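Local atomic coordinates of acetyltransferase, GNAT family (Bacillus anthracis str. Sterne, PDB entry 3FBU), a protein that probably transfers the acetyl group of acetyl-coenzyme A to an acceptor substrate, as a GNAT-family acetyltransferase that binds coenzyme A. Residues A[11-16]-A[46-51]; A[19-24]-A[67-72]. All coordinates share one frame; numbering follows the deposited sequence.

Contact 1: residues A[11-16]-A[46-51]; sequences RKFEFK and NFVNKN
Phe-13 is the knot of this contact, with its ring and CB set against Val-48, Phe-47 and Asn-51. Val-48 does its work with both methyls. CG1 lies 3.9 Å from Phe-13 CB and meets the near part of the ring, while CG2 sits over one ring face. The same CG1 also touches the backbone of the loop, 3.6 Å from Glu-14 O. At the far end of the Phe-13 ring, Phe-13 CZ approaches Phe-47 CE2 at 4.0 Å. These two rings meet obliquely, with their planes at 73°. Phe-47 holds CG anti to its own N (chi1 170°), which brings its CE2 to the CE2-CZ end of the Phe-13 ring. Asn-51 CB comes to the ring edge, near its plane, 3.9 Å from Phe-13 CD2. The pieces joined are the loop between strand 8-10 and helix 18-25 and the C-terminal end of helix 41-50, both in the N-terminal part of the GNAT fold. Asn-51 is the first residue to leave helical geometry. Its ND2 turns back to Phe-47 O at 2.9 Å, in a fairly straight bond (164°), and its backbone N reaches the same oxygen from the other face of the carbonyl. Asn-51 OD1 is held as well, by Asn-58 and Lys-57, so the buried amide is fixed at both ends. One water bridges the segments, accepting from Phe-13 N and donating to Asn-51 O. The other flank is looser and faces solvent. The Glu-14 side chain starts out away from the helix there. Phe-15 lies against Val-48 and Asn-49, and Phe-15 CE1 comes no nearer to Asn-49 CB than 4.4 Å.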
# COMPACT_ATOMS: atom_id res chain seq x y z
N ARG A 11 6.82 9.01 24.28
CA ARG A 11 7.22 9.98 25.28
C ARG A 11 7.01 11.38 24.69
O ARG A 11 6.56 11.51 23.54
CB ARG A 11 8.69 9.74 25.70
CG ARG A 11 9.73 9.94 24.57
CD ARG A 11 11.15 10.09 25.10
NE ARG A 11 12.18 9.95 24.07
CZ ARG A 11 12.47 10.87 23.14
NH1 ARG A 11 11.82 12.01 23.08
NH2 ARG A 11 13.42 10.64 22.24
N LYS A 12 7.29 12.43 25.46
CA LYS A 12 7.27 13.79 24.92
C LYS A 12 8.59 14.08 24.17
O LYS A 12 9.61 13.43 24.41
CB LYS A 12 6.98 14.82 26.01
CG LYS A 12 5.50 14.89 26.36
CD LYS A 12 5.22 15.50 27.72
CE LYS A 12 5.54 16.96 27.79
NZ LYS A 12 4.93 17.55 29.05
N PHE A 13 8.52 15.03 23.25
CA PHE A 13 9.65 15.40 22.40
C PHE A 13 10.76 16.04 23.24
O PHE A 13 10.47 16.72 24.21
CB PHE A 13 9.21 16.44 21.37
CG PHE A 13 8.65 15.86 20.10
CD1 PHE A 13 9.43 15.07 19.28
CD2 PHE A 13 7.35 16.17 19.68
CE1 PHE A 13 8.92 14.56 18.07
CE2 PHE A 13 6.83 15.65 18.51
CZ PHE A 13 7.62 14.84 17.69
N GLU A 14 12.01 15.77 22.88
CA GLU A 14 13.16 16.60 23.23
C GLU A 14 13.59 17.30 21.95
O GLU A 14 13.40 16.76 20.86
CB GLU A 14 14.31 15.74 23.74
CG GLU A 14 13.94 14.81 24.86
CD GLU A 14 13.62 15.54 26.15
OE1 GLU A 14 14.25 16.58 26.45
OE2 GLU A 14 12.73 15.05 26.89
N PHE A 15 14.20 18.47 22.06
CA PHE A 15 14.57 19.23 20.88
C PHE A 15 15.46 18.44 19.93
O PHE A 15 15.30 18.53 18.75
CB PHE A 15 15.14 20.62 21.19
CG PHE A 15 15.20 21.49 20.02
CD1 PHE A 15 14.05 21.99 19.46
CD2 PHE A 15 16.39 21.79 19.42
CE1 PHE A 15 14.12 22.76 18.35
CE2 PHE A 15 16.44 22.57 18.34
CZ PHE A 15 15.30 23.06 17.79
N LYS A 16 16.37 17.64 20.45
CA LYS A 16 17.24 16.91 19.55
C LYS A 16 16.52 15.84 18.72
O LYS A 16 17.08 15.32 17.83
CB LYS A 16 18.45 16.32 20.23
CG LYS A 16 18.24 15.38 21.24
CD LYS A 16 19.63 15.00 21.74
CE LYS A 16 19.58 14.54 23.15
NZ LYS A 16 20.57 13.57 23.55
N ASN A 46 10.35 24.10 14.51
CA ASN A 46 9.21 24.80 15.11
C ASN A 46 8.19 23.80 15.67
O ASN A 46 7.69 23.96 16.78
CB ASN A 46 8.52 25.69 14.06
CG ASN A 46 9.31 26.94 13.67
OD1 ASN A 46 10.21 27.39 14.39
ND2 ASN A 46 8.94 27.53 12.53
N PHE A 47 7.88 22.79 14.89
CA PHE A 47 6.93 21.74 15.28
C PHE A 47 7.38 21.04 16.57
O PHE A 47 6.61 20.93 17.53
CB PHE A 47 6.78 20.74 14.13
CG PHE A 47 6.01 19.50 14.49
CD1 PHE A 47 4.65 19.54 14.67
CD2 PHE A 47 6.66 18.29 14.61
CE1 PHE A 47 3.94 18.36 14.98
CE2 PHE A 47 5.97 17.14 14.93
CZ PHE A 47 4.60 17.18 15.11
N VAL A 48 8.63 20.60 16.61
CA VAL A 48 9.15 19.91 17.80
C VAL A 48 9.13 20.82 19.01
O VAL A 48 8.67 20.43 20.10
CB VAL A 48 10.58 19.32 17.56
CG1 VAL A 48 11.13 18.73 18.86
CG2 VAL A 48 10.51 18.27 16.41
N ASN A 49 9.60 22.05 18.84
CA ASN A 49 9.61 23.02 19.92
C ASN A 49 8.22 23.26 20.46
O ASN A 49 8.01 23.30 21.67
CB ASN A 49 10.16 24.36 19.44
CG ASN A 49 10.01 25.43 20.49
OD1 ASN A 49 10.70 25.40 21.52
ND2 ASN A 49 9.07 26.39 20.25
N LYS A 50 7.26 23.45 19.56
CA LYS A 50 5.89 23.75 19.96
C LYS A 50 5.26 22.61 20.78
O LYS A 50 4.41 22.85 21.65
CB LYS A 50 5.05 24.01 18.72
CG LYS A 50 3.58 24.24 18.99
CD LYS A 50 2.87 24.49 17.69
CE LYS A 50 1.39 24.67 17.93
NZ LYS A 50 0.73 24.84 16.61
N ASN A 51 5.68 21.38 20.51
CA ASN A 51 5.12 20.19 21.17
C ASN A 51 5.94 19.66 22.35
O ASN A 51 5.79 18.51 22.78
CB ASN A 51 4.88 19.13 20.11
CG ASN A 51 3.70 19.45 19.27
OD1 ASN A 51 2.57 19.22 19.68
ND2 ASN A 51 3.92 19.98 18.10
O HOH W 1 5.74 16.05 22.85

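Contact 2: residues A[19-24]-A[67-72]; sequences EAVHEY and NILVGH
Helix 18-25 packs on the start of strand 68-79 in the central sheet of this GNAT domain. The short helix and strand segments run 8.2 Å apart at closest approach, with 52° between their directions. Leu-69 rises from the strand toward the helix. Its CB lies 4.0 Å from Ala-20 CB, and its CD2 lies 3.9 Å from Val-21 CG2. The same methyl also comes to the edge of the Tyr-24 ring, near CE2. Tyr-24 carries the polar part. Its CG stands between the backbone N and the carbonyl carbon (chi1 60°), and the ring reaches across to the strand. One ring face is occupied by Val-21 O, which sits over the ring centre. Tyr-24 OH is hydrogen-bonded to His-72 ND1 at 2.8 Å. The hydroxyl lies near the plane of the imidazole, at its edge, and the two rings meet rim to rim with planes at 30°. The first torsion of His-72 places its ring near the hydroxyl, and the turn of the ring presents ND1. Gly-71 passes close by, with Tyr-24 OH 3.2 Å from Gly-71 C. A water completes the join on the backbone: it donates to Ala-20 O at 2.8 Å and to Leu-69 O at 2.7 Å, and it lies at the edge of the tyrosine ring. Tyr-24 and His-72 also pack on Val-89 of the next strand, 83-90. The Tyr-24 side chain is about 7 Å from bound coenzyme A. The arrangement is the packing of an N-terminal helix on one face of the mixed sheet, as in the GNAT fold.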
# COMPACT_ATOMS: atom_id res chain seq x y z
N GLU A 19 15.79 16.21 14.07
CA GLU A 19 16.44 15.65 12.87
C GLU A 19 15.82 14.33 12.42
O GLU A 19 15.60 14.14 11.23
CB GLU A 19 17.97 15.53 13.05
CG GLU A 19 18.69 16.88 12.84
CD GLU A 19 20.21 16.79 12.78
OE1 GLU A 19 20.75 15.66 12.80
OE2 GLU A 19 20.86 17.86 12.72
N ALA A 20 15.51 13.46 13.37
CA ALA A 20 14.85 12.17 13.08
C ALA A 20 13.42 12.40 12.59
O ALA A 20 12.91 11.68 11.71
CB ALA A 20 14.85 11.30 14.34
N VAL A 21 12.75 13.40 13.14
CA VAL A 21 11.41 13.74 12.64
C VAL A 21 11.49 14.28 11.21
O VAL A 21 10.69 13.89 10.35
CB VAL A 21 10.72 14.74 13.57
CG1 VAL A 21 9.39 15.31 12.95
CG2 VAL A 21 10.44 14.06 14.90
N HIS A 22 12.48 15.13 10.96
CA HIS A 22 12.64 15.74 9.65
C HIS A 22 12.82 14.71 8.51
O HIS A 22 12.42 14.92 7.36
CB HIS A 22 13.75 16.78 9.67
CG HIS A 22 13.75 17.65 8.46
ND1 HIS A 22 12.77 18.58 8.23
CD2 HIS A 22 14.59 17.70 7.39
CE1 HIS A 22 13.00 19.18 7.07
NE2 HIS A 22 14.10 18.67 6.55
N GLU A 23 13.38 13.56 8.84
CA GLU A 23 13.59 12.51 7.87
C GLU A 23 12.27 12.15 7.15
O GLU A 23 12.27 11.80 5.96
CB GLU A 23 14.20 11.29 8.57
CG GLU A 23 14.54 10.13 7.66
CD GLU A 23 15.20 8.97 8.42
OE1 GLU A 23 15.34 9.09 9.66
OE2 GLU A 23 15.57 7.97 7.78
N TYR A 24 11.14 12.22 7.86
CA TYR A 24 9.84 11.94 7.26
C TYR A 24 8.95 13.17 7.01
O TYR A 24 8.18 13.17 6.07
CB TYR A 24 9.08 10.84 8.03
CG TYR A 24 8.76 11.11 9.49
CD1 TYR A 24 7.58 11.75 9.87
CD2 TYR A 24 9.60 10.62 10.51
CE1 TYR A 24 7.27 11.99 11.23
CE2 TYR A 24 9.30 10.83 11.87
CZ TYR A 24 8.14 11.51 12.23
OH TYR A 24 7.86 11.70 13.57
N ASN A 67 16.49 2.10 20.11
CA ASN A 67 16.43 3.51 20.46
C ASN A 67 16.37 4.45 19.23
O ASN A 67 17.16 5.40 19.10
CB ASN A 67 17.60 3.89 21.36
CG ASN A 67 17.40 5.22 22.04
OD1 ASN A 67 16.27 5.69 22.17
ND2 ASN A 67 18.50 5.84 22.47
N ILE A 68 15.44 4.14 18.33
CA ILE A 68 15.27 4.85 17.06
C ILE A 68 13.87 5.50 17.09
O ILE A 68 12.91 4.83 17.44
CB ILE A 68 15.31 3.86 15.89
CG1 ILE A 68 16.74 3.35 15.66
CG2 ILE A 68 14.79 4.46 14.57
CD1 ILE A 68 16.79 2.30 14.57
N LEU A 69 13.80 6.78 16.74
CA LEU A 69 12.50 7.49 16.57
C LEU A 69 11.96 7.14 15.19
O LEU A 69 12.56 7.48 14.17
CB LEU A 69 12.68 9.00 16.74
CG LEU A 69 11.46 9.95 16.73
CD1 LEU A 69 11.77 11.26 17.43
CD2 LEU A 69 11.00 10.19 15.32
N VAL A 70 10.82 6.47 15.16
CA VAL A 70 10.26 5.97 13.93
C VAL A 70 9.01 6.73 13.50
O VAL A 70 8.51 6.52 12.40
CB VAL A 70 9.97 4.45 14.06
CG1 VAL A 70 11.30 3.70 14.31
CG2 VAL A 70 8.94 4.15 15.17
N GLY A 71 8.51 7.60 14.35
CA GLY A 71 7.33 8.39 13.99
C GLY A 71 6.79 9.14 15.18
O GLY A 71 7.44 9.23 16.22
N HIS A 72 5.62 9.74 15.00
CA HIS A 72 4.94 10.35 16.12
C HIS A 72 3.42 10.10 16.09
O HIS A 72 2.80 9.84 15.04
CB HIS A 72 5.28 11.85 16.24
CG HIS A 72 4.71 12.73 15.16
ND1 HIS A 72 5.42 13.08 14.03
CD2 HIS A 72 3.50 13.36 15.05
CE1 HIS A 72 4.68 13.87 13.27
NE2 HIS A 72 3.51 14.05 13.86
O HOH W 2 12.44 8.97 11.93

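Overall arrangement
The two contacts have centres about 11 Å apart, and both lie in the N-terminal part of the GNAT domain. Their segments alternate along the chain: 11-16, 19-24, 46-51, 67-72. Contact 1 ties the loop before helix 18-25 to helix 41-50; contact 2 sets helix 18-25 on strand 68-79. The two helices follow each other in the chain. The contacts share one packed core, since Phe-13 CE1 meets Val-21 CG2 at 3.5 Å and Phe-47 CZ lies 3.5 Å from His-72 NE2. The helical layer is thus joined to the sheet. The Phe-47 side chain is about 11 Å from the bound coenzyme A, farther than that of Tyr-24.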